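PDB 4UQM: uracil-dna glycosylase from Deinococcus radiodurans, which belongs to the uracil-DNA glycosylase superfamily and has an alpha/beta fold with a four-stranded parallel sheet at its core, flanked by helices. Local coordinates for residues A[25-28]-A[29-33]; A[169-172]-A[173-176]; A[188-191]-A[192-195]. The protein carries 1 engineered substitution. All blocks are in the same frame, centred on the assembly; numbering follows the deposited sequence.

Contact 1 (A[25-28]-A[29-33])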
ATOM      1  N   GLU A  25     -10.580 -15.289  -0.386  1.00 23.30           N
ATOM      2  CA  GLU A  25     -11.158 -15.848  -1.605  1.00 24.40           C
ATOM      3  C   GLU A  25     -11.527 -14.785  -2.609  1.00 23.24           C
ATOM      4  O   GLU A  25     -11.432 -15.020  -3.794  1.00 24.00           O
ATOM      5  CB  GLU A  25     -12.458 -16.620  -1.272  1.00 26.51           C
ATOM      6  CG  GLU A  25     -13.284 -17.168  -2.465  1.00 33.43           C
ATOM      7  CD  GLU A  25     -14.733 -17.560  -2.142  1.00 35.26           C
ATOM      8  OE1 GLU A  25     -15.153 -17.535  -0.960  1.00 44.80           O
ATOM      9  OE2 GLU A  25     -15.500 -17.924  -3.074  1.00 41.77           O
ATOM     10  N   ASP A  26     -11.984 -13.626  -2.135  1.00 23.62           N
ATOM     11  CA  ASP A  26     -12.364 -12.557  -3.060  1.00 23.68           C
ATOM     12  C   ASP A  26     -11.185 -12.060  -3.875  1.00 22.24           C
ATOM     13  O   ASP A  26     -11.321 -11.852  -5.081  1.00 22.52           O
ATOM     14  CB  ASP A  26     -13.172 -11.427  -2.382  1.00 23.28           C
ATOM     15  CG  ASP A  26     -12.514 -10.792  -1.185  1.00 23.27           C
ATOM     16  OD1 ASP A  26     -11.288 -10.901  -0.931  1.00 22.63           O
ATOM     17  OD2 ASP A  26     -13.307 -10.082  -0.487  1.00 25.03           O
ATOM     18  N   TRP A  27     -10.036 -11.911  -3.234  1.00 19.99           N
ATOM     19  CA  TRP A  27      -8.818 -11.565  -3.972  1.00 20.37           C
ATOM     20  C   TRP A  27      -8.413 -12.689  -4.926  1.00 21.13           C
ATOM     21  O   TRP A  27      -8.031 -12.429  -6.079  1.00 21.19           O
ATOM     22  CB  TRP A  27      -7.655 -11.266  -3.052  1.00 19.56           C
ATOM     23  CG  TRP A  27      -7.653  -9.938  -2.370  1.00 18.94           C
ATOM     24  CD1 TRP A  27      -7.537  -9.720  -1.017  1.00 18.67           C
ATOM     25  CD2 TRP A  27      -7.698  -8.627  -2.989  1.00 18.89           C
ATOM     26  NE1 TRP A  27      -7.523  -8.347  -0.757  1.00 17.90           N
ATOM     27  CE2 TRP A  27      -7.644  -7.673  -1.951  1.00 19.27           C
ATOM     28  CE3 TRP A  27      -7.791  -8.183  -4.313  1.00 18.94           C
ATOM     29  CZ2 TRP A  27      -7.646  -6.293  -2.201  1.00 18.00           C
ATOM     30  CZ3 TRP A  27      -7.767  -6.839  -4.564  1.00 19.11           C
ATOM     31  CH2 TRP A  27      -7.732  -5.898  -3.511  1.00 18.14           C
ATOM     32  N   GLN A  28      -8.506 -13.945  -4.480  1.00 21.18           N
ATOM     33  CA  GLN A  28      -8.107 -15.049  -5.348  1.00 22.83           C
ATOM     34  C   GLN A  28      -8.945 -15.058  -6.618  1.00 23.22           C
ATOM     35  O   GLN A  28      -8.420 -15.235  -7.724  1.00 23.97           O
ATOM     36  CB  GLN A  28      -8.235 -16.396  -4.637  1.00 25.78           C
ATOM     37  CG  GLN A  28      -7.301 -16.746  -3.471  1.00 26.01           C
ATOM     38  CD  GLN A  28      -5.792 -16.944  -3.788  1.00 28.28           C
ATOM     39  OE1 GLN A  28      -5.276 -16.469  -4.826  1.00 31.36           O
ATOM     40  NE2 GLN A  28      -5.061 -17.638  -2.857  1.00 29.81           N
ATOM     41  N   GLU A  29     -10.245 -14.850  -6.478  1.00 23.22           N
ATOM     42  CA  GLU A  29     -11.132 -14.816  -7.642  1.00 25.41           C
ATOM     43  C   GLU A  29     -10.870 -13.648  -8.566  1.00 25.24           C
ATOM     44  O   GLU A  29     -10.813 -13.807  -9.788  1.00 26.35           O
ATOM     45  CB  GLU A  29     -12.605 -14.864  -7.215  1.00 29.05           C
ATOM     46  CG  GLU A  29     -12.968 -16.172  -6.568  1.00 32.37           C
ATOM     47  CD  GLU A  29     -14.410 -16.266  -6.112  1.00 34.04           C
ATOM     48  OE1 GLU A  29     -15.241 -15.441  -6.545  1.00 35.87           O
ATOM     49  OE2 GLU A  29     -14.699 -17.209  -5.324  1.00 38.67           O
ATOM     50  N   ALA A  30     -10.667 -12.474  -7.991  1.00 23.35           N
ATOM     51  CA  ALA A  30     -10.408 -11.258  -8.803  1.00 23.35           C
ATOM     52  C   ALA A  30      -9.083 -11.329  -9.519  1.00 22.40           C
ATOM     53  O   ALA A  30      -8.965 -10.893 -10.658  1.00 24.69           O
ATOM     54  CB  ALA A  30     -10.492 -10.020  -7.945  1.00 23.57           C
ATOM     55  N   LEU A  31      -8.072 -11.913  -8.872  1.00 21.52           N
ATOM     56  CA  LEU A  31      -6.715 -11.848  -9.399  1.00 21.10           C
ATOM     57  C   LEU A  31      -6.249 -13.128 -10.087  1.00 20.98           C
ATOM     58  O   LEU A  31      -5.160 -13.134 -10.647  1.00 22.11           O
ATOM     59  CB  LEU A  31      -5.749 -11.461  -8.270  1.00 20.80           C
ATOM     60  CG  LEU A  31      -6.053 -10.127  -7.592  1.00 20.24           C
ATOM     61  CD1 LEU A  31      -5.211  -9.955  -6.351  1.00 20.29           C
ATOM     62  CD2 LEU A  31      -5.900  -8.971  -8.587  1.00 21.43           C
ATOM     63  N   LEU A  32      -7.072 -14.184 -10.087  1.00 22.80           N
ATOM     64  CA  LEU A  32      -6.700 -15.399 -10.778  1.00 24.01           C
ATOM     65  C   LEU A  32      -6.127 -15.181 -12.166  1.00 23.11           C
ATOM     66  O   LEU A  32      -5.131 -15.826 -12.483  1.00 24.17           O
ATOM     67  CB  LEU A  32      -7.843 -16.424 -10.816  1.00 25.49           C
ATOM     68  CG  LEU A  32      -7.503 -17.785 -11.447  1.00 27.25           C
ATOM     69  CD1 LEU A  32      -6.348 -18.491 -10.710  1.00 28.41           C
ATOM     70  CD2 LEU A  32      -8.724 -18.684 -11.466  1.00 29.77           C
ATOM     71  N   PRO A  33      -6.732 -14.292 -13.002  1.00 24.07           N
ATOM     72  CA  PRO A  33      -6.153 -14.114 -14.334  1.00 25.52           C
ATOM     73  C   PRO A  33      -4.707 -13.590 -14.311  1.00 23.30           C
ATOM     74  O   PRO A  33      -3.934 -13.857 -15.229  1.00 25.54           O
ATOM     75  CB  PRO A  33      -7.084 -13.079 -14.994  1.00 27.38           C
ATOM     76  CG  PRO A  33      -8.378 -13.262 -14.283  1.00 27.93           C
ATOM     77  CD  PRO A  33      -7.977 -13.505 -12.865  1.00 24.55           C
TER
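Trp27 and Leu31 meet one turn apart on the buried side of helix 25-35, the first helix of the modelled chain, which packs on helix 160-172 of the alpha/beta fold. The two side chains lie side by side and point the same way. Leu31 CD1 comes up obliquely to the six-membered part of the indole and stops 3.7 Å from Trp27 CE3. Both first torsions set CG beside the backbone N (chi1 -77° in Trp27, -59° in Leu31), which sends the two chains off on the same bearing. Beneath them the alpha-helical bonds run in order. Glu29 N donates to Glu25 O at 2.9 Å, Ala30 N to Asp26 O at 3.0 Å, and Leu31 N to Trp27 O at 2.8 Å. The next, Leu32 N to Gln28 O, is weak, and then the helix kinks, because Pro33 has no N-H to give to the turn before.

Further out, the indole is held by Trp27 NE1 bonding to Thr70 O and by Val167 and Val171 of helix 160-172. Asp26 reaches away from this helix to the backbone N atoms of Leu72 and Gly73. On the exposed side Glu25 and Glu29 bring their carboxylates together, and one of the two acids probably carries a proton: the planes are 66° apart, and Glu25 OE2 sits just 2.5 Å from Glu29 OE2.

Contact 2 (A[169-172]-A[173-176]); sequences KAVN and AKEE
Ala173 N donates to Lys169 O at 3.0 Å, spanning four residues as in the helix before it, and this is one of two backbone bonds that finish helix 160-172. Lys174 N then reaches back only three residues, to Val171 O, also at 3.0 Å. That shorter span shows the last turn tightening before the backbone of Lys174 swings out to an extended psi of 146°.

Lys174 folds its aliphatic part back along this turn. CG lies beside the backbone N (chi1 -66°), and Lys174 CB passes 3.3 Å from Val171 O, while Lys174 CD approaches Val171 CG1 at 4.3 Å. Bends at chi3 and chi4 then take the ammonium away from the helix, to the carbonyl oxygens of Leu72 and Val75, both of which NZ bonds. Ala173 sets its methyl beside the last carbonyls of the helix, with CB 3.6 Å from both Lys169 O and Ala170 O.

The amide of Asn172 is bonded at both ends: OD1 takes the N-H of Gly196 and ND2 meets Thr195 OG1, while its own backbone O accepts from His199 NE2. Val171 is buried, its side chain touching Val178. The whole is a helix C-terminus, its last turn closed by a three-residue bond, running into the loop that leads to strand 179-183, an alpha-to-beta connection of the kind from which alpha/beta folds are assembled.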
ATOM      1  N   LYS A 169      -7.817  -1.982 -10.398  1.00 19.85           N
ATOM      2  CA  LYS A 169      -9.019  -2.237 -11.168  1.00 20.32           C
ATOM      3  C   LYS A 169     -10.066  -3.034 -10.383  1.00 21.24           C
ATOM      4  O   LYS A 169     -11.254  -2.737 -10.497  1.00 20.35           O
ATOM      5  CB  LYS A 169      -8.700  -2.939 -12.503  1.00 21.57           C
ATOM      6  CG  LYS A 169      -8.028  -1.957 -13.497  1.00 25.17           C
ATOM      7  CD  LYS A 169      -7.677  -2.660 -14.793  1.00 30.65           C
ATOM      8  CE  LYS A 169      -6.514  -2.011 -15.570  1.00 31.23           C
ATOM      9  NZ  LYS A 169      -6.004  -2.827 -16.711  1.00 36.56           N
ATOM     10  N   ALA A 170      -9.634  -4.028  -9.590  1.00 19.75           N
ATOM     11  CA  ALA A 170     -10.600  -4.825  -8.819  1.00 21.87           C
ATOM     12  C   ALA A 170     -11.305  -3.975  -7.752  1.00 20.68           C
ATOM     13  O   ALA A 170     -12.524  -4.098  -7.518  1.00 21.79           O
ATOM     14  CB  ALA A 170      -9.903  -5.974  -8.153  1.00 21.44           C
ATOM     15  N   VAL A 171     -10.535  -3.113  -7.090  1.00 19.35           N
ATOM     16  CA  VAL A 171     -11.107  -2.184  -6.109  1.00 19.27           C
ATOM     17  C   VAL A 171     -12.000  -1.166  -6.812  1.00 20.56           C
ATOM     18  O   VAL A 171     -13.088  -0.879  -6.324  1.00 21.09           O
ATOM     19  CB  VAL A 171      -9.987  -1.501  -5.313  1.00 19.09           C
ATOM     20  CG1 VAL A 171     -10.545  -0.510  -4.338  1.00 19.54           C
ATOM     21  CG2 VAL A 171      -9.172  -2.563  -4.541  1.00 19.10           C
ATOM     22  N   ASN A 172     -11.564  -0.629  -7.961  1.00 19.73           N
ATOM     23  CA  ASN A 172     -12.389   0.346  -8.689  1.00 21.36           C
ATOM     24  C   ASN A 172     -13.746  -0.208  -9.134  1.00 22.59           C
ATOM     25  O   ASN A 172     -14.746   0.506  -9.228  1.00 22.60           O
ATOM     26  CB  ASN A 172     -11.625   0.787  -9.924  1.00 20.69           C
ATOM     27  CG  ASN A 172     -12.364   1.815 -10.718  1.00 22.87           C
ATOM     28  OD1 ASN A 172     -12.562   2.943 -10.256  1.00 22.52           O
ATOM     29  ND2 ASN A 172     -12.772   1.462 -11.911  1.00 23.79           N
ATOM     30  N   ALA A 173     -13.776  -1.495  -9.421  1.00 21.97           N
ATOM     31  CA  ALA A 173     -15.021  -2.181  -9.778  1.00 24.17           C
ATOM     32  C   ALA A 173     -16.037  -2.260  -8.627  1.00 26.65           C
ATOM     33  O   ALA A 173     -17.211  -2.602  -8.874  1.00 29.38           O
ATOM     34  CB  ALA A 173     -14.715  -3.582 -10.301  1.00 25.92           C
ATOM     35  N   LYS A 174     -15.617  -2.014  -7.382  1.00 23.70           N
ATOM     36  CA  LYS A 174     -16.591  -1.978  -6.278  1.00 24.32           C
ATOM     37  C   LYS A 174     -17.540  -0.798  -6.455  1.00 26.47           C
ATOM     38  O   LYS A 174     -17.134   0.285  -6.895  1.00 26.75           O
ATOM     39  CB  LYS A 174     -15.891  -1.891  -4.924  1.00 24.16           C
ATOM     40  CG  LYS A 174     -15.059  -3.116  -4.509  1.00 26.82           C
ATOM     41  CD  LYS A 174     -14.053  -2.738  -3.433  1.00 25.68           C
ATOM     42  CE  LYS A 174     -14.618  -2.206  -2.163  1.00 27.75           C
ATOM     43  NZ  LYS A 174     -14.680  -3.126  -1.052  1.00 29.52           N
ATOM     44  N   GLU A 175     -18.780  -1.003  -6.045  1.00 26.88           N
ATOM     45  CA  GLU A 175     -19.821   0.014  -6.169  1.00 28.77           C
ATOM     46  C   GLU A 175     -19.730   1.052  -5.045  1.00 27.77           C
ATOM     47  O   GLU A 175     -19.833   2.247  -5.300  1.00 31.96           O
ATOM     48  CB  GLU A 175     -21.203  -0.661  -6.294  1.00 31.40           C
ATOM     49  CG  GLU A 175     -21.241  -1.561  -7.550  1.00 36.42           C
ATOM     50  CD  GLU A 175     -22.469  -2.446  -7.747  1.00 39.95           C
ATOM     51  OE1 GLU A 175     -22.828  -3.254  -6.828  1.00 43.89           O
ATOM     52  OE2 GLU A 175     -23.015  -2.399  -8.893  1.00 45.33           O
ATOM     53  N   GLU A 176     -19.456   0.596  -3.841  1.00 28.80           N
ATOM     54  CA  GLU A 176     -19.370   1.513  -2.694  1.00 28.35           C
ATOM     55  C   GLU A 176     -18.085   2.289  -2.712  1.00 25.45           C
ATOM     56  O   GLU A 176     -17.063   1.764  -3.114  1.00 24.70           O
ATOM     57  CB  GLU A 176     -19.494   0.805  -1.362  1.00 30.77           C
ATOM     58  CG  GLU A 176     -20.180   1.719  -0.348  1.00 34.74           C
ATOM     59  CD  GLU A 176     -20.727   0.989   0.858  1.00 36.65           C
ATOM     60  OE1 GLU A 176     -20.344  -0.206   1.032  1.00 43.97           O
ATOM     61  OE2 GLU A 176     -21.542   1.600   1.608  1.00 41.55           O
TER

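Contact 3 (A[188-191]-A[192-195]); sequences RKKK and KLIT
Lys189 and Lys192 are joined across the contact by one water, just after Arg188 has started the run: Arg188 O accepts from Lys191 N at 3.1 Å, closing a type I beta turn, and its NE forms a salt bridge with Glu203. Lys189 has its side chain turned outward to a cation-pi contact with Tyr186. Its carbonyl looks toward Lys192, and the water donates to Lys189 O at 2.8 Å and accepts from Lys192 N at 3.0 Å. The water thus fills the place of a direct backbone bond between the two residues. Lys192 CG stands alongside, 4.2 Å from Lys189 O, because chi1 of 67° tucks it between the backbone N and the carbonyl carbon.

From the beta turn the three-residue spacing continues into a 3-10 turn at 191-193, part of the connection from helix 185-188 to strand 200-204, the strand at one edge of the parallel sheet. Leu193 N donates to Lys190 O at 2.9 Å. That oxygen is also flanked by apolar carbons: Leu193 CB lies 3.3 Å from Lys190 O, with Ile194 CD1 close to it as well. The Lys190 side chain bends at chi2, leading its NZ away to a salt bridge with Asp165 and a bond to Thr164 OG1, so its charge is probably balanced by Asp165. Leu193 packs near it, on Asp165 and Ile168 of helix 160-172.

Lys191 repeats the spacing: Ile194 N donates to Lys191 O at 3.0 Å. Its side chain is fully extended, with CG opposite the backbone N (chi1 -176°), and so carries NZ past Leu182 to a salt bridge with Glu203.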
ATOM      1  N   ARG A 188       0.931   7.634  -8.692  1.00 17.73           N
ATOM      2  CA  ARG A 188       0.009   8.494  -9.426  1.00 19.32           C
ATOM      3  C   ARG A 188      -0.246   8.076 -10.871  1.00 19.99           C
ATOM      4  O   ARG A 188      -1.249   8.498 -11.456  1.00 21.40           O
ATOM      5  CB  ARG A 188       0.465   9.933  -9.300  1.00 20.14           C
ATOM      6  CG  ARG A 188       0.239  10.424  -7.868  1.00 18.98           C
ATOM      7  CD  ARG A 188       0.946  11.725  -7.597  1.00 20.29           C
ATOM      8  NE  ARG A 188       0.284  12.869  -8.154  1.00 22.57           N
ATOM      9  CZ  ARG A 188       0.646  14.136  -7.921  1.00 23.71           C
ATOM     10  NH1 ARG A 188       1.731  14.427  -7.206  1.00 24.76           N
ATOM     11  NH2 ARG A 188      -0.084  15.108  -8.435  1.00 27.12           N
ATOM     12  N   LYS A 189       0.608   7.219 -11.434  1.00 19.50           N
ATOM     13  CA  LYS A 189       0.347   6.671 -12.776  1.00 21.75           C
ATOM     14  C   LYS A 189      -0.960   5.858 -12.811  1.00 21.48           C
ATOM     15  O   LYS A 189      -1.519   5.682 -13.892  1.00 24.41           O
ATOM     16  CB  LYS A 189       1.527   5.801 -13.244  1.00 22.64           C
ATOM     17  CG  LYS A 189       2.842   6.529 -13.351  1.00 23.49           C
ATOM     18  CD  LYS A 189       3.951   5.755 -14.036  1.00 26.03           C
ATOM     19  CE  LYS A 189       5.253   6.550 -14.010  1.00 29.26           C
ATOM     20  NZ  LYS A 189       5.153   7.910 -14.540  1.00 36.39           N
ATOM     21  N   LYS A 190      -1.436   5.390 -11.650  1.00 19.24           N
ATOM     22  CA  LYS A 190      -2.685   4.589 -11.574  1.00 19.88           C
ATOM     23  C   LYS A 190      -3.954   5.459 -11.685  1.00 21.42           C
ATOM     24  O   LYS A 190      -5.077   4.928 -11.795  1.00 20.19           O
ATOM     25  CB  LYS A 190      -2.799   3.815 -10.259  1.00 20.52           C
ATOM     26  CG  LYS A 190      -1.656   2.966  -9.826  1.00 23.15           C
ATOM     27  CD  LYS A 190      -1.376   1.895 -10.758  1.00 24.11           C
ATOM     28  CE  LYS A 190      -0.472   0.848 -10.105  1.00 20.82           C
ATOM     29  NZ  LYS A 190       0.146   0.080 -11.181  1.00 19.91           N
ATOM     30  N   LYS A 191      -3.801   6.789 -11.601  1.00 20.80           N
ATOM     31  CA  LYS A 191      -4.998   7.656 -11.487  1.00 21.17           C
ATOM     32  C   LYS A 191      -6.033   7.431 -12.574  1.00 21.87           C
ATOM     33  O   LYS A 191      -7.201   7.394 -12.279  1.00 23.32           O
ATOM     34  CB  LYS A 191      -4.597   9.126 -11.443  1.00 23.30           C
ATOM     35  CG  LYS A 191      -5.772  10.063 -11.235  1.00 25.47           C
ATOM     36  CD  LYS A 191      -5.256  11.477 -11.180  1.00 28.10           C
ATOM     37  CE  LYS A 191      -6.367  12.489 -11.085  1.00 29.78           C
ATOM     38  NZ  LYS A 191      -5.733  13.804 -11.402  1.00 36.07           N
ATOM     39  N   LYS A 192      -5.600   7.276 -13.827  1.00 22.47           N
ATOM     40  CA  LYS A 192      -6.505   7.031 -14.938  1.00 25.29           C
ATOM     41  C   LYS A 192      -7.389   5.783 -14.843  1.00 24.20           C
ATOM     42  O   LYS A 192      -8.432   5.709 -15.500  1.00 26.17           O
ATOM     43  CB  LYS A 192      -5.735   6.999 -16.282  1.00 28.01           C
ATOM     44  CG  LYS A 192      -4.782   5.832 -16.452  1.00 31.04           C
ATOM     45  CD  LYS A 192      -4.295   5.674 -17.891  1.00 34.50           C
ATOM     46  CE  LYS A 192      -5.196   4.698 -18.650  1.00 38.89           C
ATOM     47  NZ  LYS A 192      -4.928   4.552 -20.096  1.00 46.73           N
ATOM     48  N   LEU A 193      -6.971   4.829 -14.008  1.00 23.51           N
ATOM     49  CA  LEU A 193      -7.739   3.597 -13.828  1.00 22.65           C
ATOM     50  C   LEU A 193      -8.907   3.800 -12.878  1.00 22.99           C
ATOM     51  O   LEU A 193      -9.775   2.913 -12.791  1.00 24.56           O
ATOM     52  CB  LEU A 193      -6.827   2.506 -13.227  1.00 23.85           C
ATOM     53  CG  LEU A 193      -5.624   2.134 -14.093  1.00 25.61           C
ATOM     54  CD1 LEU A 193      -4.774   1.105 -13.368  1.00 24.94           C
ATOM     55  CD2 LEU A 193      -6.016   1.722 -15.489  1.00 28.20           C
ATOM     56  N   ILE A 194      -8.890   4.877 -12.081  1.00 21.77           N
ATOM     57  CA  ILE A 194      -9.910   5.109 -11.065  1.00 22.67           C
ATOM     58  C   ILE A 194     -11.096   5.910 -11.671  1.00 23.65           C
ATOM     59  O   ILE A 194     -11.166   7.122 -11.649  1.00 25.95           O
ATOM     60  CB  ILE A 194      -9.326   5.725  -9.798  1.00 20.90           C
ATOM     61  CG1 ILE A 194      -8.174   4.824  -9.277  1.00 22.10           C
ATOM     62  CG2 ILE A 194     -10.421   5.838  -8.740  1.00 24.55           C
ATOM     63  CD1 ILE A 194      -7.155   5.572  -8.505  1.00 22.99           C
ATOM     64  N   THR A 195     -12.002   5.183 -12.286  1.00 24.82           N
ATOM     65  CA  THR A 195     -13.131   5.753 -13.014  1.00 25.53           C
ATOM     66  C   THR A 195     -14.458   5.589 -12.305  1.00 26.00           C
ATOM     67  O   THR A 195     -15.466   6.168 -12.736  1.00 27.44           O
ATOM     68  CB  THR A 195     -13.278   4.998 -14.340  1.00 26.63           C
ATOM     69  OG1 THR A 195     -13.444   3.596 -14.054  1.00 26.68           O
ATOM     70  CG2 THR A 195     -12.072   5.175 -15.201  1.00 27.65           C
TER
HETATM   71  O   HOH W   1      -2.805   8.026 -14.661  1.00 29.48           O

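In the fold
Contacts 1, 2 and 3 follow one another along the chain without interleaving, yet in space helix 160-172 ties them together. Contact 2 is the end of that helix, its centre about 13 Å from the centre of contact 1 and 12 Å from that of contact 3. Helix 25-35 packs on it with Ala30 against Ala170, and the 188-195 turn with Leu193 beside Lys169. Contacts 2 and 3 sit in the connections before and after strand 179-183 of the parallel sheet, where Ile194 meets Phe180. Helix 160-172 thus links the N-terminal helix to contact 3, whose nearest atom is about 5 Å from the bound nucleic acid, against about 23 and 18 Å for contacts 1 and 2.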